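Local structure of hypothetical protein (2OPK) at residues Q41-P44 and P45-Y49. The protein is of unknown function but carries a cupin domain and is possibly a mannose-6-phosphate isomerase. Residues are numbered along the deposited sequence; the frame is centred on the assembly and turned at random.
Sequences QASP and PGFWY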
ATOM      1  N   GLN B  41       3.419 -16.135 -12.758  1.00 19.68           N
ATOM      2  CA  GLN B  41       2.581 -17.223 -12.238  1.00 18.88           C
ATOM      3  C   GLN B  41       1.126 -16.801 -12.153  1.00 19.66           C
ATOM      4  O   GLN B  41       0.817 -15.602 -12.062  1.00 18.09           O
ATOM      5  CB  GLN B  41       3.023 -17.703 -10.834  1.00 16.23           C
ATOM      6  CG  GLN B  41       4.499 -18.078 -10.745  1.00 22.18           C
ATOM      7  CD  GLN B  41       5.389 -16.898 -10.358  1.00 16.70           C
ATOM      8  OE1 GLN B  41       4.903 -15.785 -10.234  1.00 17.70           O
ATOM      9  NE2 GLN B  41       6.692 -17.128 -10.223  1.00 13.14           N
ATOM     10  N   ALA B  42       0.244 -17.808 -12.171  1.00 20.16           N
ATOM     11  CA  ALA B  42      -1.170 -17.631 -11.951  1.00 20.33           C
ATOM     12  C   ALA B  42      -1.640 -18.679 -10.939  1.00 19.21           C
ATOM     13  O   ALA B  42      -0.988 -19.667 -10.740  1.00 20.06           O
ATOM     14  CB  ALA B  42      -1.911 -17.800 -13.273  1.00 21.63           C
ATOM     15  N   SER B  43      -2.778 -18.459 -10.295  1.00 21.04           N
ATOM     16  CA  SER B  43      -3.360 -19.465  -9.412  1.00 20.45           C
ATOM     17  C   SER B  43      -3.561 -20.793 -10.178  1.00 21.91           C
ATOM     18  O   SER B  43      -4.003 -20.786 -11.322  1.00 21.16           O
ATOM     19  CB  SER B  43      -4.696 -18.981  -8.863  1.00 19.96           C
ATOM     20  OG  SER B  43      -4.504 -17.871  -8.032  1.00 16.42           O
ATOM     21  N   PRO B  44      -3.179 -21.933  -9.574  1.00 25.69           N
ATOM     22  CA  PRO B  44      -3.378 -23.193 -10.307  1.00 26.48           C
ATOM     23  C   PRO B  44      -4.836 -23.491 -10.600  1.00 26.80           C
ATOM     24  O   PRO B  44      -5.723 -22.980  -9.925  1.00 24.75           O
ATOM     25  CB  PRO B  44      -2.825 -24.263  -9.357  1.00 29.71           C
ATOM     26  CG  PRO B  44      -2.638 -23.610  -8.026  1.00 27.88           C
ATOM     27  CD  PRO B  44      -2.558 -22.130  -8.246  1.00 25.51           C
ATOM     28  N   PRO B  45      -5.097 -24.311 -11.616  1.00 29.19           N
ATOM     29  CA  PRO B  45      -6.471 -24.677 -11.902  1.00 28.62           C
ATOM     30  C   PRO B  45      -7.193 -25.285 -10.704  1.00 27.75           C
ATOM     31  O   PRO B  45      -6.629 -26.106  -9.956  1.00 28.90           O
ATOM     32  CB  PRO B  45      -6.325 -25.711 -13.021  1.00 31.74           C
ATOM     33  CG  PRO B  45      -5.012 -25.393 -13.662  1.00 30.75           C
ATOM     34  CD  PRO B  45      -4.145 -24.925 -12.562  1.00 30.84           C
ATOM     35  N   GLY B  46      -8.429 -24.856 -10.525  1.00 28.09           N
ATOM     36  CA  GLY B  46      -9.239 -25.271  -9.398  1.00 30.37           C
ATOM     37  C   GLY B  46      -9.038 -24.463  -8.116  1.00 29.22           C
ATOM     38  O   GLY B  46      -9.911 -24.509  -7.245  1.00 31.20           O
ATOM     39  N   PHE B  47      -7.924 -23.717  -8.004  1.00 27.32           N
ATOM     40  CA  PHE B  47      -7.563 -23.028  -6.760  1.00 24.03           C
ATOM     41  C   PHE B  47      -8.263 -21.697  -6.571  1.00 24.05           C
ATOM     42  O   PHE B  47      -8.253 -20.834  -7.455  1.00 23.77           O
ATOM     43  CB  PHE B  47      -6.048 -22.804  -6.654  1.00 25.30           C
ATOM     44  CG  PHE B  47      -5.631 -22.071  -5.380  1.00 24.84           C
ATOM     45  CD1 PHE B  47      -5.429 -22.772  -4.186  1.00 24.50           C
ATOM     46  CD2 PHE B  47      -5.474 -20.688  -5.372  1.00 22.75           C
ATOM     47  CE1 PHE B  47      -5.086 -22.124  -3.008  1.00 24.54           C
ATOM     48  CE2 PHE B  47      -5.121 -20.023  -4.189  1.00 23.79           C
ATOM     49  CZ  PHE B  47      -4.916 -20.751  -3.005  1.00 23.37           C
ATOM     50  N   TRP B  48      -8.829 -21.528  -5.386  1.00 22.25           N
ATOM     51  CA  TRP B  48      -9.418 -20.289  -4.969  1.00 22.37           C
ATOM     52  C   TRP B  48      -8.895 -19.951  -3.572  1.00 24.44           C
ATOM     53  O   TRP B  48      -8.761 -20.847  -2.717  1.00 24.13           O
ATOM     54  CB  TRP B  48     -10.937 -20.397  -4.930  1.00 26.72           C
ATOM     55  CG  TRP B  48     -11.569 -20.515  -6.297  1.00 28.71           C
ATOM     56  CD1 TRP B  48     -11.814 -21.671  -6.988  1.00 32.50           C
ATOM     57  CD2 TRP B  48     -12.028 -19.448  -7.129  1.00 29.04           C
ATOM     58  NE1 TRP B  48     -12.365 -21.385  -8.201  1.00 32.10           N
ATOM     59  CE2 TRP B  48     -12.527 -20.030  -8.312  1.00 33.66           C
ATOM     60  CE3 TRP B  48     -12.074 -18.064  -6.993  1.00 27.16           C
ATOM     61  CZ2 TRP B  48     -13.080 -19.267  -9.356  1.00 32.66           C
ATOM     62  CZ3 TRP B  48     -12.618 -17.305  -8.038  1.00 30.25           C
ATOM     63  CH2 TRP B  48     -13.121 -17.910  -9.191  1.00 31.64           C
ATOM     64  N   TYR B  49      -8.560 -18.676  -3.343  1.00 21.22           N
ATOM     65  CA  TYR B  49      -8.232 -18.241  -2.005  1.00 19.85           C
ATOM     66  C   TYR B  49      -9.576 -18.074  -1.281  1.00 22.24           C
ATOM     67  O   TYR B  49     -10.594 -17.734  -1.895  1.00 19.67           O
ATOM     68  CB  TYR B  49      -7.490 -16.905  -1.973  1.00 19.27           C
ATOM     69  CG  TYR B  49      -6.089 -16.892  -2.521  1.00 17.36           C
ATOM     70  CD1 TYR B  49      -5.020 -17.458  -1.805  1.00 16.03           C
ATOM     71  CD2 TYR B  49      -5.816 -16.267  -3.721  1.00 20.36           C
ATOM     72  CE1 TYR B  49      -3.723 -17.422  -2.310  1.00 20.36           C
ATOM     73  CE2 TYR B  49      -4.523 -16.217  -4.235  1.00 20.07           C
ATOM     74  CZ  TYR B  49      -3.476 -16.797  -3.540  1.00 18.95           C
ATOM     75  OH  TYR B  49      -2.210 -16.742  -4.105  1.00 18.03           O
TER
HETATM   76  O   HOH W   1      -2.389 -18.257  -6.325  1.00 19.37           O
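P44 and F47 run alongside one another, heading in the same direction, the first and last residues of a tight turn whose side chains are brought together by the reversal of the backbone between them. The turn is closed by the amide of F47, which donates to P44 O over 3.0 Å (N-H...O 158°), approaching tilted from the carbonyl plane. P45 and G46 take the two central positions. G46 has a positive phi (85°), a backbone shape in which a beta carbon would press on the preceding carbonyl oxygen, and glycine avoids this. Along the flank of the turn, P44 CG packs on F47 CB at 3.8 Å.

F47 holds CG anti to its backbone nitrogen (chi1 179°), which carries the ring back along the incoming chain. There S43 CB comes up to the rim of the ring, roughly level with it, 4.0 Å from F47 CD2. The next atom along that same edge, F47 CE2, stands 3.4 Å above the plane of the Y49 ring, over its centre, in an edge-to-face (T-shaped) arrangement. The Y49 ring thus forms a floor beneath F47, and a water bridges its outer end to the incoming chain, lying 2.7 Å from Y49 OH and equally near S43 OG. S43 OG is also hydrogen-bonded to the backbone N of V93, which ties the loop to strand 91-96, while R92 reaches the carbonyl oxygens of S43, P44 and F47.

Here a Pro-Pro-Gly-Phe sequence forms a type II beta turn, with proline and glycine at its centre, within the loop joining strands 31-38 and 54-61 of a cupin domain; an unidentified ligand lies beside Y49.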